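PDB 7D9E: gamma-glutamyltransferase 1 Threonine peptidase. MEROPS family T03 from Pseudomonas nitroreducens, which catalyses gamma-glutamyl transfer, as in theanine synthesis, and probably also hydrolysis, as a gamma-glutamyltranspeptidase of the Ntn-hydrolase superfamily. Local coordinates for residues Glu221-Leu226 and Asp240-Tyr245; Ile255-Asn260 and Gln277-Lys282. All coordinates share one frame; numbering follows the deposited sequence.

Contact 1 (221-226 with 240-245) and contact 2 (255-260 with 277-282) follow one another in series: the first closes before the second opens. Their centres are 42 Å apart, with nearest atoms about 23 Å apart, and they lie on opposite sides of the chain's centre. The chain from Tyr245 to Ile255, including most of strand 248-257, leads from one contact to the other. Contact 1 joins two helices; contact 2 packs helix 271-284 on strands 248-257 and 260-264 of an antiparallel sheet, consistent with the αββα sandwich known for Ntn hydrolases. The second chain of the assembly touches residues of both, consistent with the two chains of this family forming one enzyme.

Contact 1 (Glu221-Leu226 and Asp240-Tyr245); sequences ETAKLL and DDLVDY
Leu242 carries this contact, reaching from helix 239-244 to Ala223 and Leu226 on helix 221-233. Its CD1 lies 3.9 Å from Ala223 CB and 4.1 Å from Ala223 CA, so one methyl rests against the backbone where the opposing side chain is smallest. The other branch turns to Leu226: Leu242 CD2 and Leu226 CD1 are 4.3 Å apart, a looser approach. CG of Leu242 stands beside the backbone N and opposite the carbonyl carbon (chi1 -66°), and together with an extended chi2 of 169° this sends its two methyls to neighbours about one helical turn apart. With CA atoms of Ala223 and Leu242 at 7.4 Å, and no hydrogen bond across, the evidence is for purely apolar packing within a helix-loop-helix, whose connection runs through the rest of helix 221-233 and a short loop. Tyr218 also touches Leu242, while Ile237 of the same chain and Phe35 of the second chain pack on Leu226. Thr222 OG1 hydrogen-bonds to Asp216 and Arg208, and on the other helix Asp241 uses OD1 for Lys99 N and OD2 for Thr238 OG1.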
# COMPACT_ATOMS: atom_id res chain seq x y z
N GLU A 221 -12.01 11.15 -23.56
CA GLU A 221 -12.60 12.34 -22.93
C GLU A 221 -11.98 12.60 -21.55
O GLU A 221 -11.67 13.74 -21.21
CB GLU A 221 -14.11 12.17 -22.81
CG GLU A 221 -14.86 13.43 -22.39
CD GLU A 221 -14.66 14.58 -23.37
N THR A 222 -11.80 11.54 -20.75
CA THR A 222 -11.22 11.72 -19.43
C THR A 222 -9.80 12.25 -19.51
O THR A 222 -9.41 13.14 -18.75
CB THR A 222 -11.25 10.41 -18.66
OG1 THR A 222 -12.62 10.00 -18.46
CG2 THR A 222 -10.54 10.58 -17.32
N ALA A 223 -9.00 11.72 -20.45
CA ALA A 223 -7.66 12.26 -20.66
C ALA A 223 -7.71 13.75 -20.93
O ALA A 223 -6.93 14.53 -20.38
CB ALA A 223 -6.99 11.54 -21.84
N LYS A 224 -8.62 14.17 -21.82
CA LYS A 224 -8.71 15.59 -22.17
C LYS A 224 -9.03 16.43 -20.94
O LYS A 224 -8.49 17.54 -20.77
CB LYS A 224 -9.76 15.78 -23.26
CG LYS A 224 -9.32 15.28 -24.63
N LEU A 225 -9.93 15.94 -20.07
CA LEU A 225 -10.27 16.70 -18.87
C LEU A 225 -9.10 16.76 -17.90
O LEU A 225 -8.87 17.78 -17.25
CB LEU A 225 -11.48 16.06 -18.19
CG LEU A 225 -12.79 16.16 -18.97
CD1 LEU A 225 -13.87 15.33 -18.30
CD2 LEU A 225 -13.21 17.63 -19.11
N LEU A 226 -8.34 15.67 -17.80
CA LEU A 226 -7.16 15.66 -16.94
C LEU A 226 -6.14 16.67 -17.44
O LEU A 226 -5.58 17.44 -16.67
CB LEU A 226 -6.58 14.24 -16.89
CG LEU A 226 -5.57 13.94 -15.79
CD1 LEU A 226 -5.47 12.42 -15.64
CD2 LEU A 226 -4.21 14.48 -16.10
N ASP A 240 1.13 13.08 -23.90
CA ASP A 240 2.23 12.14 -24.12
C ASP A 240 2.44 11.23 -22.91
O ASP A 240 2.70 10.03 -23.05
CB ASP A 240 3.53 12.89 -24.42
CG ASP A 240 3.64 13.36 -25.85
OD1 ASP A 240 2.60 13.44 -26.55
OD2 ASP A 240 4.77 13.66 -26.28
N ASP A 241 2.37 11.81 -21.70
CA ASP A 241 2.54 11.02 -20.48
C ASP A 241 1.48 9.95 -20.39
O ASP A 241 1.77 8.79 -20.07
CB ASP A 241 2.40 11.96 -19.28
CG ASP A 241 3.60 12.86 -19.10
OD1 ASP A 241 4.70 12.35 -18.83
OD2 ASP A 241 3.45 14.08 -19.24
N LEU A 242 0.23 10.32 -20.69
CA LEU A 242 -0.87 9.37 -20.58
C LEU A 242 -0.77 8.27 -21.63
O LEU A 242 -0.94 7.09 -21.31
CB LEU A 242 -2.20 10.11 -20.68
CG LEU A 242 -2.48 11.06 -19.52
CD1 LEU A 242 -3.68 11.94 -19.87
CD2 LEU A 242 -2.73 10.30 -18.23
N VAL A 243 -0.49 8.63 -22.89
CA VAL A 243 -0.45 7.60 -23.92
C VAL A 243 0.74 6.67 -23.71
O VAL A 243 0.70 5.51 -24.13
CB VAL A 243 -0.47 8.18 -25.35
CG1 VAL A 243 -1.72 9.02 -25.57
CG2 VAL A 243 0.79 8.95 -25.62
N ASP A 244 1.80 7.14 -23.05
CA ASP A 244 2.98 6.31 -22.84
C ASP A 244 2.89 5.44 -21.58
O ASP A 244 3.74 4.56 -21.41
CB ASP A 244 4.25 7.16 -22.80
CG ASP A 244 4.64 7.70 -24.17
OD1 ASP A 244 3.97 7.35 -25.17
OD2 ASP A 244 5.62 8.48 -24.27
N TYR A 245 1.88 5.64 -20.72
CA TYR A 245 1.81 4.87 -19.48
C TYR A 245 1.62 3.38 -19.78
O TYR A 245 0.75 2.99 -20.57
CB TYR A 245 0.67 5.36 -18.57
CG TYR A 245 0.79 4.59 -17.26
CD1 TYR A 245 1.71 4.96 -16.30
CD2 TYR A 245 0.08 3.41 -17.07
CE1 TYR A 245 1.87 4.20 -15.14
CE2 TYR A 245 0.25 2.65 -15.93
CZ TYR A 245 1.15 3.05 -14.98
OH TYR A 245 1.32 2.26 -13.85

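Contact 2 (Ile255-Asn260 and Gln277-Lys282)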
# COMPACT_ATOMS: atom_id res chain seq x y z
N ILE A 255 9.79 -15.57 -0.87
CA ILE A 255 10.46 -15.76 0.40
C ILE A 255 9.97 -17.09 0.98
O ILE A 255 8.77 -17.29 1.17
CB ILE A 255 10.14 -14.59 1.36
CG1 ILE A 255 10.60 -13.27 0.75
CG2 ILE A 255 10.77 -14.84 2.76
CD1 ILE A 255 9.85 -12.08 1.30
N ASP A 256 10.90 -17.99 1.28
CA ASP A 256 10.56 -19.29 1.82
C ASP A 256 11.00 -19.39 3.28
O ASP A 256 12.13 -19.04 3.61
CB ASP A 256 11.26 -20.38 1.01
CG ASP A 256 10.61 -20.58 -0.35
OD1 ASP A 256 9.67 -21.39 -0.45
OD2 ASP A 256 11.05 -19.92 -1.31
N TRP A 257 10.12 -19.91 4.13
CA TRP A 257 10.54 -20.21 5.50
C TRP A 257 9.57 -21.23 6.07
O TRP A 257 8.37 -21.18 5.78
CB TRP A 257 10.55 -18.93 6.35
CG TRP A 257 9.25 -18.54 6.95
CD1 TRP A 257 8.91 -18.65 8.27
CD2 TRP A 257 8.09 -18.00 6.29
NE1 TRP A 257 7.64 -18.21 8.47
CE2 TRP A 257 7.11 -17.81 7.27
CE3 TRP A 257 7.80 -17.65 4.97
CZ2 TRP A 257 5.85 -17.30 6.98
CZ3 TRP A 257 6.55 -17.16 4.68
CH2 TRP A 257 5.58 -16.98 5.68
N GLN A 258 10.11 -22.17 6.85
CA GLN A 258 9.30 -23.15 7.58
C GLN A 258 8.30 -23.88 6.68
O GLN A 258 7.20 -24.25 7.11
CB GLN A 258 8.59 -22.52 8.78
CG GLN A 258 9.52 -21.97 9.86
CD GLN A 258 10.34 -23.06 10.53
N GLY A 259 8.67 -24.11 5.42
CA GLY A 259 7.81 -24.80 4.48
C GLY A 259 6.76 -23.94 3.82
O GLY A 259 6.00 -24.45 2.99
N ASN A 260 6.68 -22.66 4.16
CA ASN A 260 5.76 -21.72 3.54
C ASN A 260 6.47 -20.91 2.48
O ASN A 260 7.68 -20.70 2.55
CB ASN A 260 5.20 -20.75 4.58
CG ASN A 260 4.67 -21.44 5.79
OD1 ASN A 260 3.64 -22.11 5.72
ND2 ASN A 260 5.40 -21.33 6.90
N GLN A 277 14.37 -9.70 4.40
CA GLN A 277 15.34 -9.44 5.45
C GLN A 277 14.73 -9.61 6.84
O GLN A 277 15.37 -10.18 7.74
CB GLN A 277 15.91 -8.03 5.29
CG GLN A 277 16.79 -7.90 4.05
CD GLN A 277 17.42 -6.53 3.92
OE1 GLN A 277 17.08 -5.60 4.64
NE2 GLN A 277 18.35 -6.39 2.99
N LEU A 278 13.51 -9.10 7.05
CA LEU A 278 12.87 -9.20 8.36
C LEU A 278 12.66 -10.66 8.74
O LEU A 278 13.00 -11.09 9.86
CB LEU A 278 11.54 -8.46 8.36
CG LEU A 278 11.64 -6.93 8.32
CD1 LEU A 278 10.32 -6.38 7.79
CD2 LEU A 278 12.00 -6.29 9.64
N ILE A 279 12.08 -11.44 7.83
CA ILE A 279 11.82 -12.85 8.10
C ILE A 279 13.13 -13.62 8.23
O ILE A 279 13.31 -14.42 9.16
CB ILE A 279 10.91 -13.44 7.01
CG1 ILE A 279 9.53 -12.79 7.08
CG2 ILE A 279 10.84 -14.95 7.11
CD1 ILE A 279 8.66 -13.07 5.88
N GLY A 280 14.07 -13.36 7.32
CA GLY A 280 15.31 -14.11 7.34
C GLY A 280 16.11 -13.84 8.60
O GLY A 280 16.71 -14.76 9.18
N ILE A 281 16.16 -12.58 9.02
CA ILE A 281 16.92 -12.24 10.21
C ILE A 281 16.23 -12.79 11.44
O ILE A 281 16.88 -13.31 12.35
CB ILE A 281 17.13 -10.72 10.30
CG1 ILE A 281 18.10 -10.28 9.20
CG2 ILE A 281 17.65 -10.34 11.68
CD1 ILE A 281 18.21 -8.79 9.04
N LYS A 282 14.90 -12.68 11.50
CA LYS A 282 14.21 -13.23 12.67
C LYS A 282 14.46 -14.72 12.80
O LYS A 282 14.64 -15.24 13.92
CB LYS A 282 12.71 -12.93 12.63
CG LYS A 282 11.97 -13.56 13.80
CD LYS A 282 10.54 -13.08 13.87
CE LYS A 282 9.95 -13.37 15.24
NZ LYS A 282 9.98 -14.83 15.53
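Ile255 opens the contact by turning its CG2 branch to the helix, where it meets Ile279 CD1 at 4.2 Å; the two side chains approach at a slant. Both Ile255 and Ile279 also touch Leu262 on the partner strand, which places the helix residue over two adjacent strands. Asp256 points to the other face of the strand, with OD2 in a salt bridge to Arg254 NE and OD1 hydrogen-bonded to Thr261 OG1. Trp257 then returns to the helix side. Its CG sits between the backbone N and the carbonyl carbon (chi1 84°), and the indole presents a face to Ile279. The methyl CG2 of Ile279 lies 3.9 Å from Trp257 CG and 4.2 Å from the centroid of the five-membered ring, 23° off the ring normal, which defines a CH-pi contact over the pyrrole part of the indole. Tyr109 of the second chain meets the indole edge-to-face, and Trp257 NE1 hydrogen-bonds a glycerol probably from the crystallisation liquor. Gln258 and Gly259 form the corners of a type I' turn from Trp257 to Asn260, the tight reversal of a beta hairpin, closed by Trp257 N to Asn260 O at 3.0 Å and Asn260 N to Trp257 O at 2.8 Å. Asn260 ND2 adds a weak bond to Trp257 O at 3.2 Å, bent to 129°, and stands 3.9 Å above the Trp257 ring plane on the face opposite Ile279. Lacking any hydrogen bond between strand and helix, the interface depends on dispersion and CH-pi contact, with Ile279 over one face of the indole and the Asn260 amide nitrogen near the rim of the other.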